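Long-range contacts in 11S globulin (Wrightia tinctoria, PDB 5WXU), which probably serves as a seed storage protein and binds the plant hormone auxin (indole-3-acetic acid): residues 161-166 and 327-332; 200-205 and 223-228; 291-296 and 323-328. One frame throughout, in Å; residues are numbered along the deposited sequence.

Contact 1 of 3, residues 161-166 and 327-332; sequences ALPAGI and RKLQLS
Leu329 meets residues 161-163 with both methyls of its fork, CD1 on Ala161 and the start of Leu162, CD2 on Pro163. CD1 lies 3.8 Å from Ala161 CB, and the same methyl comes within 4.0 Å of Leu162 N. The other branch settles on the proline, where CD2 is 3.8 Å from Pro163 CA and 4.0 Å from Pro163 CB, the two side chains meeting at a slant. The first torsion explains this reach: CG stands anti to the carbonyl carbon (chi1 -60°), carrying the fork from the last turn of helix 325-329 toward the end of strand 158-162. A CA-CA separation of 6.7 Å between Pro163 and Leu329 is short enough for these methyls to bridge the gap.

Lys328 adds the second, lighter touch. Its nearly straight aliphatic chain runs at about a right angle to Pro163, with CE 4.1 Å from Pro163 CG, and the bend in the last torsion (chi4 72°) comes only beyond that touching carbon. No hydrogen bond crosses between the segments, so the evidence is for apolar packing alone. Loop side chains supplement it: the Asn188 amide donates to Leu329 O and the Arg189 guanidinium to Lys328 O, while the Glu190 carboxylate accepts from Ala164 N.

From Pro163 the chain enters a type II turn that ends at Ile166, and Gln330 leaves the helix with positive phi. Here a strand end of the first cupin domain packs against the short helix of the second, an interface between the two halves of the bicupin subunit of 11S globulins.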
loop_
_atom_site.group_PDB
_atom_site.type_symbol
_atom_site.label_atom_id
_atom_site.label_comp_id
_atom_site.label_asym_id
_atom_site.label_seq_id
_atom_site.Cartn_x
_atom_site.Cartn_y
_atom_site.Cartn_z
ATOM N N ALA B 161 -0.262 14.462 -18.323
ATOM C CA ALA B 161 -1.219 14.113 -17.330
ATOM C C ALA B 161 -1.210 15.104 -16.246
ATOM O O ALA B 161 -0.150 15.288 -15.585
ATOM C CB ALA B 161 -0.885 12.713 -16.745
ATOM N N LEU B 162 -2.358 15.714 -15.960
ATOM C CA LEU B 162 -2.421 16.719 -14.870
ATOM C C LEU B 162 -3.566 16.501 -13.910
ATOM O O LEU B 162 -4.692 16.251 -14.325
ATOM C CB LEU B 162 -2.605 18.104 -15.492
ATOM C CG LEU B 162 -1.422 18.633 -16.331
ATOM C CD1 LEU B 162 -1.671 19.943 -17.055
ATOM C CD2 LEU B 162 -0.206 18.790 -15.474
ATOM N N PRO B 163 -3.331 16.632 -12.596
ATOM C CA PRO B 163 -4.404 16.548 -11.641
ATOM C C PRO B 163 -5.361 17.727 -11.698
ATOM O O PRO B 163 -5.008 18.878 -12.103
ATOM C CB PRO B 163 -3.675 16.526 -10.279
ATOM C CG PRO B 163 -2.281 16.149 -10.634
ATOM C CD PRO B 163 -2.025 16.748 -11.934
ATOM N N ALA B 164 -6.515 17.484 -11.091
ATOM C CA ALA B 164 -7.454 18.549 -10.753
ATOM C C ALA B 164 -6.816 19.530 -9.809
ATOM O O ALA B 164 -6.028 19.155 -8.920
ATOM C CB ALA B 164 -8.752 18.021 -10.129
ATOM N N GLY B 165 -7.148 20.817 -9.996
ATOM C CA GLY B 165 -6.754 21.844 -9.068
ATOM C C GLY B 165 -5.444 22.502 -9.344
ATOM O O GLY B 165 -5.097 23.467 -8.656
ATOM N N ILE B 166 -4.668 21.897 -10.239
ATOM C CA ILE B 166 -3.316 22.310 -10.524
ATOM C C ILE B 166 -3.343 23.380 -11.654
ATOM O O ILE B 166 -3.900 23.160 -12.706
ATOM C CB ILE B 166 -2.479 21.120 -10.946
ATOM C CG1 ILE B 166 -2.354 20.166 -9.735
ATOM C CG2 ILE B 166 -1.118 21.544 -11.546
ATOM C CD1 ILE B 166 -1.536 20.687 -8.570
ATOM N N ARG B 327 -1.207 6.444 -11.832
ATOM C CA ARG B 327 -1.818 5.643 -10.788
ATOM C C ARG B 327 -2.747 6.467 -9.923
ATOM O O ARG B 327 -3.852 6.054 -9.652
ATOM C CB ARG B 327 -0.713 5.039 -9.916
ATOM C CG ARG B 327 -1.171 4.184 -8.766
ATOM C CD ARG B 327 -1.556 2.853 -9.252
ATOM N NE ARG B 327 -1.799 1.908 -8.175
ATOM C CZ ARG B 327 -2.460 0.767 -8.347
ATOM N NH1 ARG B 327 -2.936 0.442 -9.546
ATOM N NH2 ARG B 327 -2.669 -0.042 -7.321
ATOM N N LYS B 328 -2.353 7.688 -9.568
ATOM C CA LYS B 328 -3.165 8.628 -8.745
ATOM C C LYS B 328 -4.379 9.102 -9.558
ATOM O O LYS B 328 -5.503 9.194 -9.042
ATOM C CB LYS B 328 -2.284 9.849 -8.434
ATOM C CG LYS B 328 -2.913 11.122 -7.823
ATOM C CD LYS B 328 -1.855 12.244 -7.746
ATOM C CE LYS B 328 -2.429 13.631 -7.418
ATOM N NZ LYS B 328 -2.874 13.769 -5.995
ATOM N N LEU B 329 -4.140 9.325 -10.836
ATOM C CA LEU B 329 -5.174 9.886 -11.721
ATOM C C LEU B 329 -6.201 8.887 -12.225
ATOM O O LEU B 329 -7.271 9.292 -12.700
ATOM C CB LEU B 329 -4.517 10.664 -12.857
ATOM C CG LEU B 329 -3.638 11.856 -12.486
ATOM C CD1 LEU B 329 -3.267 12.523 -13.804
ATOM C CD2 LEU B 329 -4.386 12.799 -11.540
ATOM N N GLN B 330 -5.866 7.602 -12.186
ATOM C CA GLN B 330 -6.732 6.501 -12.659
ATOM C C GLN B 330 -7.091 6.726 -14.141
ATOM O O GLN B 330 -8.225 6.577 -14.536
ATOM C CB GLN B 330 -8.002 6.410 -11.811
ATOM C CG GLN B 330 -7.613 6.385 -10.326
ATOM C CD GLN B 330 -8.693 5.798 -9.467
ATOM O OE1 GLN B 330 -9.855 5.994 -9.731
ATOM N NE2 GLN B 330 -8.299 5.088 -8.405
ATOM N N LEU B 331 -6.070 7.023 -14.927
ATOM C CA LEU B 331 -6.195 7.161 -16.389
ATOM C C LEU B 331 -5.044 6.433 -17.077
ATOM O O LEU B 331 -3.960 6.195 -16.455
ATOM C CB LEU B 331 -6.171 8.650 -16.740
ATOM C CG LEU B 331 -7.361 9.487 -16.266
ATOM C CD1 LEU B 331 -6.987 10.956 -16.397
ATOM C CD2 LEU B 331 -8.594 9.223 -17.127
ATOM N N SER B 332 -5.285 6.091 -18.358
ATOM C CA SER B 332 -4.314 5.414 -19.200
ATOM C C SER B 332 -4.473 6.009 -20.600
ATOM O O SER B 332 -5.523 6.572 -20.904
ATOM C CB SER B 332 -4.665 3.909 -19.352
ATOM O OG SER B 332 -4.747 3.154 -18.175
#

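Contact 2 of 3, residues 200-205 and 223-228; sequences YFLGGN and NNVFQP
A short parallel strand pairing, with bridges Tyr200 to Asn223 and Phe201 to Asn224, joins strands 198-201 and 221-224. Two straight backbone bonds, both 2.8 Å, define it: Phe201 N donates to Asn223 O and Val225 N to Phe201 O. Val225 CG1 presses on Tyr200 CB at 3.5 Å. The pairing extends a mixed sheet of the first cupin half, where Tyr200 and Leu202 also form backbone bonds to strand 91-98; the Tyr200 hydroxyl reaches Ser370 of a neighbouring subunit.

Beyond the strands, Asn224 takes over. With CG anti to the backbone N (chi1 176°), OD1 accepts from Phe226 N at 3.0 Å, an Asx turn, and weakly from Gly203 N, while ND2 donates to a lone pair of Gly204 O at 2.8 Å and also to Leu248 O. A leucine here would probably leave Phe226 N and Gly204 O without these partners, loosening the hold on the 203-204 backbone. The Phe226 ring turns its edge to Gly203 N, its CE2 3.8 Å from Leu202 CB. Farther out, Gln227 NE2 reaches Asn205 OD1 from above its carbonyl plane (3.1 Å) and also Gln249 O; Asn205 ND2 donates to Ser250 O.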
loop_
_atom_site.group_PDB
_atom_site.type_symbol
_atom_site.label_atom_id
_atom_site.label_comp_id
_atom_site.label_asym_id
_atom_site.label_seq_id
_atom_site.Cartn_x
_atom_site.Cartn_y
_atom_site.Cartn_z
ATOM N N TYR B 200 -11.009 27.675 -14.557
ATOM C CA TYR B 200 -10.740 28.825 -13.732
ATOM C C TYR B 200 -9.432 29.392 -14.207
ATOM O O TYR B 200 -8.403 28.824 -13.991
ATOM C CB TYR B 200 -10.740 28.469 -12.234
ATOM C CG TYR B 200 -12.167 28.277 -11.647
ATOM C CD1 TYR B 200 -13.334 28.325 -12.460
ATOM C CD2 TYR B 200 -12.367 28.109 -10.322
ATOM C CE1 TYR B 200 -14.598 28.121 -11.930
ATOM C CE2 TYR B 200 -13.629 27.865 -9.781
ATOM C CZ TYR B 200 -14.753 27.899 -10.556
ATOM O OH TYR B 200 -16.037 27.745 -9.981
ATOM N N PHE B 201 -9.467 30.619 -14.752
ATOM C CA PHE B 201 -8.342 31.253 -15.342
ATOM C C PHE B 201 -7.760 32.372 -14.466
ATOM O O PHE B 201 -8.502 33.075 -13.774
ATOM C CB PHE B 201 -8.751 31.818 -16.738
ATOM C CG PHE B 201 -8.839 30.813 -17.821
ATOM C CD1 PHE B 201 -10.000 30.181 -18.049
ATOM C CD2 PHE B 201 -7.727 30.472 -18.619
ATOM C CE1 PHE B 201 -10.107 29.237 -19.041
ATOM C CE2 PHE B 201 -7.813 29.503 -19.577
ATOM C CZ PHE B 201 -9.030 28.916 -19.809
ATOM N N LEU B 202 -6.445 32.459 -14.419
ATOM C CA LEU B 202 -5.710 33.540 -13.691
ATOM C C LEU B 202 -5.407 34.636 -14.712
ATOM O O LEU B 202 -4.325 34.735 -15.265
ATOM C CB LEU B 202 -4.464 33.044 -13.063
ATOM C CG LEU B 202 -4.719 32.154 -11.823
ATOM C CD1 LEU B 202 -5.463 30.878 -12.061
ATOM C CD2 LEU B 202 -3.374 31.897 -11.167
ATOM N N GLY B 203 -6.416 35.447 -14.942
ATOM C CA GLY B 203 -6.424 36.318 -16.075
ATOM C C GLY B 203 -7.402 36.011 -17.140
ATOM O O GLY B 203 -8.134 35.028 -17.152
ATOM N N GLY B 204 -7.386 36.896 -18.163
ATOM C CA GLY B 204 -8.248 36.739 -19.304
ATOM C C GLY B 204 -9.572 37.424 -19.235
ATOM O O GLY B 204 -10.030 37.775 -18.162
ATOM N N ASN B 205 -10.211 37.573 -20.399
ATOM C CA ASN B 205 -11.556 38.090 -20.490
ATOM C C ASN B 205 -12.133 37.682 -21.846
ATOM O O ASN B 205 -11.345 37.418 -22.735
ATOM C CB ASN B 205 -11.427 39.601 -20.416
ATOM C CG ASN B 205 -12.617 40.278 -19.795
ATOM O OD1 ASN B 205 -13.658 39.664 -19.484
ATOM N ND2 ASN B 205 -12.448 41.574 -19.567
ATOM N N ASN B 223 -14.090 31.267 -16.488
ATOM C CA ASN B 223 -14.060 32.539 -15.831
ATOM C C ASN B 223 -12.636 32.950 -15.427
ATOM O O ASN B 223 -11.807 32.106 -15.071
ATOM C CB ASN B 223 -14.852 32.274 -14.506
ATOM C CG ASN B 223 -15.110 33.498 -13.688
ATOM O OD1 ASN B 223 -15.573 34.525 -14.225
ATOM N ND2 ASN B 223 -14.851 33.409 -12.343
ATOM N N ASN B 224 -12.344 34.252 -15.478
ATOM C CA ASN B 224 -11.188 34.839 -14.871
ATOM C C ASN B 224 -11.455 34.967 -13.353
ATOM O O ASN B 224 -12.323 35.771 -12.913
ATOM C CB ASN B 224 -10.913 36.247 -15.461
ATOM C CG ASN B 224 -9.768 36.968 -14.802
ATOM O OD1 ASN B 224 -9.278 36.604 -13.738
ATOM N ND2 ASN B 224 -9.305 38.079 -15.453
ATOM N N VAL B 225 -10.746 34.189 -12.550
ATOM C CA VAL B 225 -11.032 34.136 -11.088
ATOM C C VAL B 225 -10.834 35.399 -10.294
ATOM O O VAL B 225 -11.350 35.487 -9.151
ATOM C CB VAL B 225 -10.219 32.993 -10.340
ATOM C CG1 VAL B 225 -10.546 31.681 -10.924
ATOM C CG2 VAL B 225 -8.760 33.210 -10.223
ATOM N N PHE B 226 -10.123 36.385 -10.879
ATOM C CA PHE B 226 -9.889 37.640 -10.219
ATOM C C PHE B 226 -11.069 38.587 -10.378
ATOM O O PHE B 226 -11.245 39.452 -9.547
ATOM C CB PHE B 226 -8.637 38.310 -10.767
ATOM C CG PHE B 226 -7.370 37.519 -10.554
ATOM C CD1 PHE B 226 -6.951 37.217 -9.284
ATOM C CD2 PHE B 226 -6.618 37.048 -11.639
ATOM C CE1 PHE B 226 -5.814 36.462 -9.076
ATOM C CE2 PHE B 226 -5.485 36.289 -11.441
ATOM C CZ PHE B 226 -5.051 36.044 -10.148
ATOM N N GLN B 227 -11.887 38.377 -11.407
ATOM C CA GLN B 227 -13.057 39.216 -11.647
ATOM C C GLN B 227 -14.085 39.278 -10.527
ATOM O O GLN B 227 -14.574 40.358 -10.249
ATOM C CB GLN B 227 -13.727 38.853 -12.998
ATOM C CG GLN B 227 -12.840 39.338 -14.132
ATOM C CD GLN B 227 -13.376 39.064 -15.528
ATOM O OE1 GLN B 227 -14.441 38.496 -15.693
ATOM N NE2 GLN B 227 -12.678 39.604 -16.547
ATOM N N PRO B 228 -14.457 38.134 -9.906
ATOM C CA PRO B 228 -15.511 38.212 -8.842
ATOM C C PRO B 228 -15.049 38.666 -7.498
ATOM O O PRO B 228 -15.727 38.418 -6.519
ATOM C CB PRO B 228 -16.052 36.780 -8.790
ATOM C CG PRO B 228 -14.954 35.917 -9.327
ATOM C CD PRO B 228 -14.289 36.743 -10.402
#

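Contact 3 of 3, residues 291-296 and 323-328; sequences CTVRIK and LPILRK
Arg294 and Ile295 run past Leu323 and Ile325 with CA-CA separations of 7.0 Å for both Arg294-Leu323 and Ile295-Ile325; at this spacing no backbone hydrogen bond crosses directly, and one water links the two backbones. It donates to Arg294 O at 2.6 Å and accepts from Ile325 N at 2.9 Å.

Around this bridge the side chains pack without direct hydrogen bonds. Leu323 is the most extensively covered: its CG stands anti to the backbone N (chi1 178°), which brings CD1 to 3.4 Å from Arg294 O. The same methyl lies over one face of the Arg294 guanidinium, 3.6 Å from NE, so the flat group rests on the leucine while its edge is turned to Lys296 O, to which NE makes a weak bond. The chain reaches this position through a bend at chi3 (128°). Arg294 is modelled in two conformers, and these details belong to one of them; there its NH2 forms a salt bridge with Glu297, and Leu323 of another subunit packs on the side chain as well.

Ile325 supplies the second apolar patch. Its CB is 4.0 Å from Val293 CG2, the two side chains crossing at about a right angle, while its CD1 meets Ile295 CD1 at 3.7 Å in the Ile295 conformer considered here.

Cys291, at the start of the segment, is bonded to Cys120 by a disulfide, consistent with the one that links the acidic and basic chains in this family. The loop then leads into strand 296-298, which pairs with strand 158-162 at the border of the first domain's sheet, while Leu323 packs on Leu318 of strand 313-318. Helix 325-329 thus meets 158-162 and 313-318, strands of both cupin halves, beside the loop that enters 296-298.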
loop_
_atom_site.group_PDB
_atom_site.type_symbol
_atom_site.label_atom_id
_atom_site.label_comp_id
_atom_site.label_asym_id
_atom_site.label_seq_id
_atom_site.Cartn_x
_atom_site.Cartn_y
_atom_site.Cartn_z
ATOM N N CYS B 291 8.416 17.083 -6.033
ATOM C CA CYS B 291 8.281 18.301 -6.824
ATOM C C CYS B 291 8.675 18.112 -8.313
ATOM O O CYS B 291 8.178 18.876 -9.107
ATOM C CB CYS B 291 9.064 19.403 -6.163
ATOM S SG CYS B 291 8.437 19.868 -4.558
ATOM N N THR B 292 9.330 16.984 -8.611
ATOM C CA THR B 292 9.908 16.623 -9.939
ATOM C C THR B 292 9.139 15.612 -10.715
ATOM O O THR B 292 9.717 15.102 -11.669
ATOM C CB THR B 292 11.332 15.888 -9.798
ATOM O OG1 THR B 292 11.213 14.514 -9.204
ATOM C CG2 THR B 292 12.258 16.798 -9.109
ATOM N N VAL B 293 7.965 15.242 -10.226
ATOM C CA VAL B 293 7.070 14.113 -10.749
ATOM C C VAL B 293 7.013 14.300 -12.266
ATOM O O VAL B 293 6.831 15.457 -12.753
ATOM C CB VAL B 293 5.688 14.122 -10.041
ATOM C CG1 VAL B 293 5.017 15.492 -10.122
ATOM C CG2 VAL B 293 4.665 13.122 -10.605
ATOM N N ARG B 294 7.182 13.190 -13.010
ATOM C CA ARG B 294 7.115 13.214 -14.471
ATOM C C ARG B 294 5.642 13.383 -14.843
ATOM O O ARG B 294 4.748 12.711 -14.281
ATOM C CB ARG B 294 7.769 11.945 -15.114
ATOM C CG ARG B 294 7.699 11.685 -16.641
ATOM C CD ARG B 294 8.507 10.392 -17.062
ATOM N NE ARG B 294 7.692 9.472 -17.862
ATOM C CZ ARG B 294 7.700 8.146 -17.757
ATOM N NH1 ARG B 294 8.490 7.482 -16.943
ATOM N NH2 ARG B 294 6.876 7.457 -18.513
ATOM N N ILE B 295 5.386 14.256 -15.817
ATOM C CA ILE B 295 4.023 14.625 -16.213
ATOM C C ILE B 295 3.629 14.071 -17.604
ATOM O O ILE B 295 2.435 14.001 -17.970
ATOM C CB ILE B 295 3.928 16.157 -16.213
ATOM C CG1 ILE B 295 3.881 16.720 -14.794
ATOM C CG2 ILE B 295 2.756 16.675 -16.982
ATOM C CD1 ILE B 295 2.897 16.062 -13.888
ATOM N N LYS B 296 4.619 13.681 -18.371
ATOM C CA LYS B 296 4.321 13.302 -19.744
ATOM C C LYS B 296 5.200 12.217 -20.279
ATOM O O LYS B 296 6.270 11.960 -19.740
ATOM C CB LYS B 296 4.487 14.537 -20.642
ATOM C CG LYS B 296 5.884 15.028 -20.775
ATOM C CD LYS B 296 5.819 16.382 -21.461
ATOM C CE LYS B 296 7.155 16.892 -21.879
ATOM N NZ LYS B 296 7.807 16.054 -22.916
ATOM N N LEU B 323 4.269 5.664 -16.456
ATOM C CA LEU B 323 4.210 7.014 -15.960
ATOM C C LEU B 323 3.494 6.991 -14.609
ATOM O O LEU B 323 2.289 6.859 -14.544
ATOM C CB LEU B 323 3.419 7.891 -16.972
ATOM C CG LEU B 323 3.160 9.375 -16.700
ATOM C CD1 LEU B 323 4.472 10.072 -16.459
ATOM C CD2 LEU B 323 2.320 10.014 -17.769
ATOM N N PRO B 324 4.221 7.227 -13.494
ATOM C CA PRO B 324 3.695 6.990 -12.177
ATOM C C PRO B 324 2.482 7.750 -11.773
ATOM O O PRO B 324 1.599 7.200 -11.123
ATOM C CB PRO B 324 4.889 7.321 -11.220
ATOM C CG PRO B 324 6.036 7.238 -12.059
ATOM C CD PRO B 324 5.672 7.401 -13.492
ATOM N N ILE B 325 2.394 9.012 -12.200
ATOM C CA ILE B 325 1.255 9.892 -11.812
ATOM C C ILE B 325 -0.101 9.361 -12.299
ATOM O O ILE B 325 -1.137 9.653 -11.717
ATOM C CB ILE B 325 1.484 11.349 -12.268
ATOM C CG1 ILE B 325 0.551 12.284 -11.509
ATOM C CG2 ILE B 325 1.455 11.487 -13.766
ATOM C CD1 ILE B 325 0.840 13.759 -11.799
ATOM N N LEU B 326 -0.061 8.525 -13.322
ATOM C CA LEU B 326 -1.295 7.877 -13.791
ATOM C C LEU B 326 -1.972 6.989 -12.789
ATOM O O LEU B 326 -3.174 6.818 -12.821
ATOM C CB LEU B 326 -1.063 7.102 -15.074
ATOM C CG LEU B 326 -0.653 7.906 -16.335
ATOM C CD1 LEU B 326 -0.421 7.029 -17.538
ATOM C CD2 LEU B 326 -1.650 9.024 -16.682
ATOM N N ARG B 327 -1.207 6.444 -11.832
ATOM C CA ARG B 327 -1.818 5.643 -10.788
ATOM C C ARG B 327 -2.747 6.467 -9.923
ATOM O O ARG B 327 -3.852 6.054 -9.652
ATOM C CB ARG B 327 -0.713 5.039 -9.916
ATOM C CG ARG B 327 -1.171 4.184 -8.766
ATOM C CD ARG B 327 -1.556 2.853 -9.252
ATOM N NE ARG B 327 -1.799 1.908 -8.175
ATOM C CZ ARG B 327 -2.460 0.767 -8.347
ATOM N NH1 ARG B 327 -2.936 0.442 -9.546
ATOM N NH2 ARG B 327 -2.669 -0.042 -7.321
ATOM N N LYS B 328 -2.353 7.688 -9.568
ATOM C CA LYS B 328 -3.165 8.628 -8.745
ATOM C C LYS B 328 -4.379 9.102 -9.558
ATOM O O LYS B 328 -5.503 9.194 -9.042
ATOM C CB LYS B 328 -2.284 9.849 -8.434
ATOM C CG LYS B 328 -2.913 11.122 -7.823
ATOM C CD LYS B 328 -1.855 12.244 -7.746
ATOM C CE LYS B 328 -2.429 13.631 -7.418
ATOM N NZ LYS B 328 -2.874 13.769 -5.995
HETATM O O HOH W 1 4.853 10.482 -12.856
#

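From the N terminus, contact 1 opens first, at residues 161-166, and closes far along the chain at 327-332. Contact 2 nests inside that loop, joining 200-205 to 223-228 across a short interval within the first half of the subunit. Contact 3 opens afterwards at 291-296, following contact 2 in series, and ends on the same helix as contact 1, sharing Arg327 and Lys328. The centres of contacts 1 and 3 are about 8 Å apart, and a probable hydrogen bond from Ala161 N to Ile295 O (2.8 Å) joins them at the seam between the cupin halves. Contact 2 lies apart, its centre about 23 Å from that of contact 1.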